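Dihydrodipicolinate synthase (Bacillus anthracis, PDB 1XKY) probably condenses pyruvate with aspartate semialdehyde, the first committed step towards lysine. Local coordinates at residues A[30-35]-A[67-72]; A[143-148]-A[171-176]; A[259-264]-A[282-287]. All blocks are in the same frame, centred on the assembly; numbering follows the deposited sequence.

Contact 1: A[30-35]-A[67-72]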
# COMPACT_ATOMS: atom_id res chain seq x y z
N ILE A 30 -27.70 26.01 2.25
CA ILE A 30 -26.67 26.88 2.82
C ILE A 30 -27.29 27.87 3.82
O ILE A 30 -28.25 28.57 3.49
CB ILE A 30 -25.89 27.67 1.73
CG1 ILE A 30 -25.09 26.70 0.84
CG2 ILE A 30 -24.96 28.70 2.38
CD1 ILE A 30 -24.38 27.35 -0.34
N ASP A 31 -26.72 27.92 5.02
CA ASP A 31 -27.15 28.88 6.03
C ASP A 31 -26.18 30.06 6.05
O ASP A 31 -25.08 29.97 6.60
CB ASP A 31 -27.22 28.23 7.41
CG ASP A 31 -28.00 29.06 8.40
OD1 ASP A 31 -27.70 30.27 8.54
OD2 ASP A 31 -28.90 28.50 9.04
N PHE A 32 -26.60 31.16 5.44
CA PHE A 32 -25.72 32.32 5.26
C PHE A 32 -25.43 33.04 6.58
O PHE A 32 -24.30 33.48 6.80
CB PHE A 32 -26.27 33.25 4.18
CG PHE A 32 -26.24 32.64 2.81
CD1 PHE A 32 -27.35 31.96 2.32
CD2 PHE A 32 -25.10 32.69 2.04
CE1 PHE A 32 -27.32 31.37 1.05
CE2 PHE A 32 -25.06 32.10 0.78
CZ PHE A 32 -26.17 31.45 0.29
N ALA A 33 -26.42 33.13 7.47
CA ALA A 33 -26.21 33.73 8.79
C ALA A 33 -25.20 32.94 9.62
O ALA A 33 -24.36 33.54 10.29
CB ALA A 33 -27.54 33.85 9.54
N LYS A 34 -25.29 31.61 9.59
CA LYS A 34 -24.29 30.77 10.28
C LYS A 34 -22.91 30.91 9.63
O LYS A 34 -21.89 30.88 10.32
CB LYS A 34 -24.72 29.29 10.28
CG LYS A 34 -25.89 29.01 11.22
CD LYS A 34 -26.36 27.55 11.16
CE LYS A 34 -27.24 27.23 12.38
NZ LYS A 34 -27.49 25.75 12.55
N THR A 35 -22.87 31.07 8.31
CA THR A 35 -21.62 31.31 7.61
C THR A 35 -20.97 32.61 8.09
O THR A 35 -19.77 32.64 8.37
CB THR A 35 -21.81 31.34 6.07
OG1 THR A 35 -22.40 30.10 5.64
CG2 THR A 35 -20.48 31.53 5.36
N LYS A 67 -22.11 27.26 -4.98
CA LYS A 67 -20.71 27.62 -4.82
C LYS A 67 -20.52 29.12 -5.00
O LYS A 67 -19.95 29.77 -4.14
CB LYS A 67 -19.82 26.82 -5.78
CG LYS A 67 -19.72 25.35 -5.44
CD LYS A 67 -18.92 24.60 -6.50
CE LYS A 67 -18.84 23.13 -6.16
NZ LYS A 67 -18.31 22.33 -7.28
N VAL A 68 -21.02 29.66 -6.11
CA VAL A 68 -20.84 31.08 -6.45
C VAL A 68 -21.53 31.99 -5.42
O VAL A 68 -20.96 33.00 -5.03
CB VAL A 68 -21.35 31.40 -7.89
CG1 VAL A 68 -21.31 32.92 -8.17
CG2 VAL A 68 -20.54 30.63 -8.95
N ALA A 69 -22.73 31.63 -4.99
CA ALA A 69 -23.42 32.37 -3.92
C ALA A 69 -22.60 32.36 -2.62
O ALA A 69 -22.47 33.38 -1.93
CB ALA A 69 -24.80 31.80 -3.67
N LEU A 70 -22.05 31.18 -2.30
CA LEU A 70 -21.21 31.01 -1.12
C LEU A 70 -19.93 31.84 -1.21
O LEU A 70 -19.56 32.49 -0.22
CB LEU A 70 -20.86 29.52 -0.93
CG LEU A 70 -20.06 29.16 0.33
CD1 LEU A 70 -20.83 29.51 1.59
CD2 LEU A 70 -19.68 27.68 0.32
N TYR A 71 -19.26 31.82 -2.36
CA TYR A 71 -18.06 32.64 -2.56
C TYR A 71 -18.40 34.12 -2.34
O TYR A 71 -17.68 34.84 -1.63
CB TYR A 71 -17.48 32.52 -3.98
CG TYR A 71 -17.12 31.12 -4.46
CD1 TYR A 71 -16.74 30.11 -3.58
CD2 TYR A 71 -17.12 30.84 -5.82
CE1 TYR A 71 -16.42 28.83 -4.05
CE2 TYR A 71 -16.78 29.58 -6.30
CZ TYR A 71 -16.44 28.57 -5.42
OH TYR A 71 -16.12 27.32 -5.92
N ARG A 72 -19.49 34.56 -2.97
CA ARG A 72 -19.90 35.96 -2.93
C ARG A 72 -20.18 36.41 -1.50
O ARG A 72 -19.75 37.48 -1.09
CB ARG A 72 -21.13 36.17 -3.82
CG ARG A 72 -21.60 37.60 -3.90
CD ARG A 72 -22.96 37.69 -4.57
NE ARG A 72 -22.88 37.46 -6.01
CZ ARG A 72 -23.35 36.38 -6.65
NH1 ARG A 72 -23.96 35.39 -6.00
NH2 ARG A 72 -23.21 36.30 -7.97

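Contact 2: A[143-148]-A[171-176]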
# COMPACT_ATOMS: atom_id res chain seq x y z
N LEU A 143 -2.24 25.12 -5.89
CA LEU A 143 -2.45 23.72 -6.24
C LEU A 143 -2.78 22.92 -4.98
O LEU A 143 -2.38 23.28 -3.88
CB LEU A 143 -1.20 23.16 -6.90
CG LEU A 143 -0.66 23.84 -8.15
CD1 LEU A 143 0.64 23.17 -8.56
CD2 LEU A 143 -1.66 23.80 -9.29
N TYR A 144 -3.49 21.82 -5.15
CA TYR A 144 -3.85 20.96 -4.04
C TYR A 144 -3.52 19.51 -4.39
O TYR A 144 -4.19 18.89 -5.23
CB TYR A 144 -5.33 21.15 -3.70
CG TYR A 144 -5.88 20.37 -2.52
CD1 TYR A 144 -5.05 19.70 -1.61
CD2 TYR A 144 -7.26 20.33 -2.29
CE1 TYR A 144 -5.58 19.01 -0.53
CE2 TYR A 144 -7.79 19.64 -1.21
CZ TYR A 144 -6.95 18.98 -0.34
OH TYR A 144 -7.49 18.30 0.73
N ASN A 145 -2.46 19.00 -3.76
CA ASN A 145 -2.05 17.61 -3.89
C ASN A 145 -2.71 16.79 -2.78
O ASN A 145 -2.51 17.06 -1.59
CB ASN A 145 -0.52 17.50 -3.79
CG ASN A 145 -0.01 16.09 -3.98
OD1 ASN A 145 -0.34 15.41 -4.95
ND2 ASN A 145 0.80 15.63 -3.04
N VAL A 146 -3.51 15.81 -3.18
CA VAL A 146 -4.29 15.01 -2.23
C VAL A 146 -4.49 13.58 -2.75
O VAL A 146 -5.62 13.19 -3.11
CB VAL A 146 -5.60 15.73 -1.86
CG1 VAL A 146 -6.52 15.92 -3.08
CG2 VAL A 146 -6.32 15.01 -0.72
N PRO A 147 -3.40 12.80 -2.80
CA PRO A 147 -3.46 11.43 -3.31
C PRO A 147 -4.41 10.55 -2.50
O PRO A 147 -4.96 9.59 -3.03
CB PRO A 147 -2.00 10.94 -3.19
CG PRO A 147 -1.39 11.83 -2.17
CD PRO A 147 -2.02 13.15 -2.40
N GLY A 148 -4.58 10.88 -1.22
CA GLY A 148 -5.55 10.21 -0.36
C GLY A 148 -7.01 10.39 -0.75
O GLY A 148 -7.88 9.71 -0.20
N ILE A 171 1.21 25.66 -3.09
CA ILE A 171 0.63 24.33 -3.10
C ILE A 171 0.22 23.93 -1.68
O ILE A 171 0.96 24.18 -0.71
CB ILE A 171 1.57 23.27 -3.75
CG1 ILE A 171 0.91 21.88 -3.78
CG2 ILE A 171 2.92 23.23 -3.03
CD1 ILE A 171 1.55 20.93 -4.75
N LYS A 172 -0.98 23.37 -1.56
CA LYS A 172 -1.40 22.66 -0.35
C LYS A 172 -1.00 21.21 -0.58
O LYS A 172 -1.56 20.54 -1.44
CB LYS A 172 -2.92 22.78 -0.15
CG LYS A 172 -3.48 21.94 1.00
CD LYS A 172 -4.99 22.00 1.09
CE LYS A 172 -5.51 21.12 2.24
NZ LYS A 172 -7.00 21.19 2.38
N ASP A 173 -0.03 20.72 0.18
CA ASP A 173 0.48 19.36 -0.02
C ASP A 173 -0.03 18.40 1.05
O ASP A 173 0.54 18.31 2.14
CB ASP A 173 2.02 19.35 -0.07
CG ASP A 173 2.57 18.03 -0.62
OD1 ASP A 173 1.84 17.02 -0.62
OD2 ASP A 173 3.75 18.01 -1.04
N ALA A 174 -1.11 17.68 0.72
CA ALA A 174 -1.64 16.64 1.60
C ALA A 174 -1.13 15.23 1.23
O ALA A 174 -1.78 14.22 1.54
CB ALA A 174 -3.16 16.68 1.59
N GLY A 175 0.04 15.16 0.60
CA GLY A 175 0.66 13.88 0.28
C GLY A 175 1.18 13.12 1.49
O GLY A 175 1.48 11.93 1.40
N GLY A 176 1.32 13.81 2.62
CA GLY A 176 1.75 13.21 3.87
C GLY A 176 3.25 12.97 3.95
O GLY A 176 3.72 12.27 4.84
O HOH W 1 -3.86 12.83 0.71

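Contact 3: A[259-264]-A[282-287]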
# COMPACT_ATOMS: atom_id res chain seq x y z
N SER A 259 -14.73 13.17 7.15
CA SER A 259 -14.75 14.63 7.23
C SER A 259 -15.59 15.23 6.11
O SER A 259 -15.49 14.82 4.95
CB SER A 259 -13.33 15.19 7.18
OG SER A 259 -13.32 16.59 7.41
N PRO A 260 -16.42 16.21 6.46
CA PRO A 260 -16.11 17.13 7.55
C PRO A 260 -17.00 16.91 8.76
O PRO A 260 -17.13 17.80 9.60
CB PRO A 260 -16.40 18.50 6.93
CG PRO A 260 -17.45 18.23 5.91
CD PRO A 260 -17.16 16.86 5.36
N THR A 261 -17.61 15.73 8.85
CA THR A 261 -18.78 15.53 9.69
C THR A 261 -18.43 15.66 11.17
O THR A 261 -19.20 16.22 11.95
CB THR A 261 -19.41 14.15 9.42
OG1 THR A 261 -19.86 14.09 8.06
CG2 THR A 261 -20.69 13.98 10.22
N PRO A 262 -17.26 15.15 11.54
CA PRO A 262 -16.73 15.35 12.90
C PRO A 262 -16.45 16.81 13.29
O PRO A 262 -16.82 17.23 14.39
CB PRO A 262 -15.44 14.50 12.90
CG PRO A 262 -15.68 13.47 11.85
CD PRO A 262 -16.43 14.20 10.77
N VAL A 263 -15.83 17.59 12.40
CA VAL A 263 -15.52 18.99 12.71
C VAL A 263 -16.79 19.85 12.82
O VAL A 263 -16.89 20.69 13.73
CB VAL A 263 -14.44 19.61 11.76
CG1 VAL A 263 -14.98 19.86 10.37
CG2 VAL A 263 -13.88 20.90 12.38
N LYS A 264 -17.77 19.61 11.95
CA LYS A 264 -19.09 20.24 12.08
C LYS A 264 -19.76 19.94 13.41
O LYS A 264 -20.33 20.82 14.03
CB LYS A 264 -20.03 19.81 10.95
CG LYS A 264 -19.74 20.45 9.62
CD LYS A 264 -20.93 20.35 8.69
CE LYS A 264 -20.84 21.36 7.58
NZ LYS A 264 -21.94 21.21 6.58
N LEU A 282 -23.04 11.29 6.21
CA LEU A 282 -24.08 11.14 7.22
C LEU A 282 -23.70 11.81 8.53
O LEU A 282 -22.51 12.00 8.81
CB LEU A 282 -24.34 9.65 7.50
CG LEU A 282 -24.97 8.77 6.41
CD1 LEU A 282 -25.03 7.32 6.87
CD2 LEU A 282 -26.34 9.25 6.05
N PRO A 283 -24.70 12.14 9.36
CA PRO A 283 -24.40 12.55 10.74
C PRO A 283 -23.65 11.47 11.51
O PRO A 283 -23.80 10.29 11.22
CB PRO A 283 -25.79 12.74 11.37
CG PRO A 283 -26.72 12.87 10.26
CD PRO A 283 -26.15 12.19 9.07
N LEU A 284 -22.85 11.89 12.48
CA LEU A 284 -22.22 10.97 13.42
C LEU A 284 -23.29 10.15 14.13
O LEU A 284 -24.36 10.66 14.45
CB LEU A 284 -21.41 11.75 14.46
CG LEU A 284 -19.91 11.96 14.27
CD1 LEU A 284 -19.58 12.34 12.88
CD2 LEU A 284 -19.41 13.01 15.25
N THR A 285 -23.00 8.87 14.37
CA THR A 285 -23.83 8.08 15.26
C THR A 285 -23.66 8.63 16.67
O THR A 285 -22.74 9.42 16.93
CB THR A 285 -23.47 6.57 15.25
OG1 THR A 285 -22.14 6.38 15.75
CG2 THR A 285 -23.58 6.01 13.86
N GLU A 286 -24.53 8.20 17.57
CA GLU A 286 -24.43 8.58 18.97
C GLU A 286 -23.11 8.09 19.55
O GLU A 286 -22.51 8.76 20.38
CB GLU A 286 -25.60 8.01 19.77
CG GLU A 286 -25.56 8.34 21.27
CD GLU A 286 -25.69 9.83 21.57
OE1 GLU A 286 -25.35 10.23 22.70
OE2 GLU A 286 -26.14 10.60 20.69
N GLU A 287 -22.65 6.93 19.10
CA GLU A 287 -21.38 6.36 19.56
C GLU A 287 -20.19 7.18 19.07
O GLU A 287 -19.27 7.48 19.85
CB GLU A 287 -21.25 4.90 19.09
CG GLU A 287 -22.27 3.93 19.74
CD GLU A 287 -23.70 4.02 19.16
OE1 GLU A 287 -23.92 4.64 18.10
OE2 GLU A 287 -24.61 3.44 19.80

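Contact 1: A[30-35]-A[67-72]
I30 and L70 bring the backbones nearest, with their CA atoms 7.9 Å apart, as the chain entering helix 32-44 passes beside helix 64-78. No hydrogen bond joins the two segments; side chains fill the gap. I30 stretches its longer branch across, and the terminal I30 CD1 stops 4.2 Å from L70 CB. L70 has CG anti to the backbone N (chi1 -176°), which turns its branched end toward the first segment, where L70 CD1 lies 4.3 Å from T35 CG2.

The phenyl ring of F32 makes the second point of contact. It presents its edge to helix 64-78: F32 CE2 lies 4.0 Å from A69 O, nearly in the ring plane, while F32 CZ rests 4.2 Å from A69 CB. One face of the same ring is covered by I30 CG2, 3.6 Å above its centre, and H73, one turn beyond A69, meets the ring edge-to-face. F32 is therefore packed against its own segment and the neighbouring helix at once.

The start of helix 32-44 is fixed by D31, its N-cap. D31 OD1 takes the K34 N-H in a fairly straight bond (167°), from above the carboxylate plane. D31 O is gripped twice by T35, through the backbone N and through the hydroxyl, T35 OG1 lying 2.8 Å away. That second bond ties T35 OG1 to the N-cap carbonyl and leaves the methyl CG2 for L70. K34 points elsewhere, to a salt bridge with D273.

Between these consecutive barrel helices, then, the join is apolar and modest in area, from buried L70 and T35 out to partly exposed F32 and A69. Polar bonds set the shape of one helix end, while between these two segments the hold is by van der Waals packing.

Contact 2: A[143-148]-A[171-176]
Y144 and K172 lie side by side on adjacent parallel strands, 141-145 and 168-173, whose short axes approach to 4.5 Å. This is the tight part. K172 N gives to L143 O (2.7 Å), N145 N to K172 O (2.9 Å) and A174 N to N145 O (2.8 Å), the last bond carrying the pairing just past the strand end. The extended K172 chain runs over one face of the Y144 ring, its CD 3.7 Å from the centroid in a CH-pi contact; V146 CG1 covers the opposite face and A174 CB sits at the edge.

On the other side of the sheet, L143 and I171 pack together, and N145 ND2 donates to D173 OD1 (3.0 Å), straight in its own amide plane but from above the carboxylate. That oxygen also accepts from G175 N, closing an Asx turn, while N145 OD1 is held by I154 N.

Beyond A174 the packing is looser: P147 CG merely rests 3.8 Å from G175 CA, and a water accepts from the N of exposed G148 and donates to A174 O.

In this family the sixth barrel strand carries the lysine that forms a Schiff base with pyruvate, and K172 on strand 168-173 fits that place. The Y144 face would limit how K172 swings; across the sheet, two bonds to D173 OD1 hold the turn.

Contact 3: A[259-264]-A[282-287]
T261 and L284 meet in a small, mostly apolar contact in the C-terminal helical part that follows the eight-stranded barrel, between the first turn of helix 261-269 and the extended segment 282-285 that leads into the last helix, 286-297. The backbones come closest at T261 and P283, whose CA atoms are 6.4 Å apart. T261 is the centre of the contact: with CG2 anti to the backbone N and OG1 beside it (chi1 -63°), the methyl is crowded on both L282 O and L284 CD1.

T261 CG2 lies 3.0 Å from L282 O and 3.3 Å from L284 CD1, both tighter than normal van der Waals contact, so the exact fit here is doubtful. The side chains of T261 and L284 slide past one another in opposite directions. L284 has a chi1 of -96°, off any staggered value, and brings L284 CD1 to 4.2 Å from P262 CG; there the proline ring and the leucine cross at about a right angle. T261 OG1 is 3.5 Å from L282 O, at best a weak bond, and P258 O is a second weak candidate for its proton.

Each helix start has its own arrangement. P260, the N-cap of helix 261-269, follows a cis peptide bond, and its carbonyl accepts from K264 N. At T285 the side chain caps a backbone N just past E287 while the E288 carboxylate returns to T285 N, the reciprocal pattern of a capping box. K264 turns away to E58, T22 and S276, and L282 packs on G125 of a second subunit.

With the single polar link across the segments weak and unsettled, segment 282-287 is held to helix 261-269 mainly by apolar packing of T261 and P262 against L284.

Overall arrangement
From the N terminus the three contacts follow in series, each closing its own loop before the next begins; none cross. Contact 1 spans 31 residues, including strand 49-52, and ties two successive helices that surround the strands of the barrel. Contact 2 spans 22 residues, ten of them helical, and joins the fifth and sixth strands of the eight-stranded parallel barrel. Contact 3 closes the shortest loop, 17 residues, beyond the last strand, holding segment 282-287 against helix 261-269. The centres of contacts 1 and 2 lie about 25 Å apart, on opposite sides of the chain's centre; no two contacts touch. Contact 2 is barrel core, contact 1 helical shell, contact 3 the C-terminal helices.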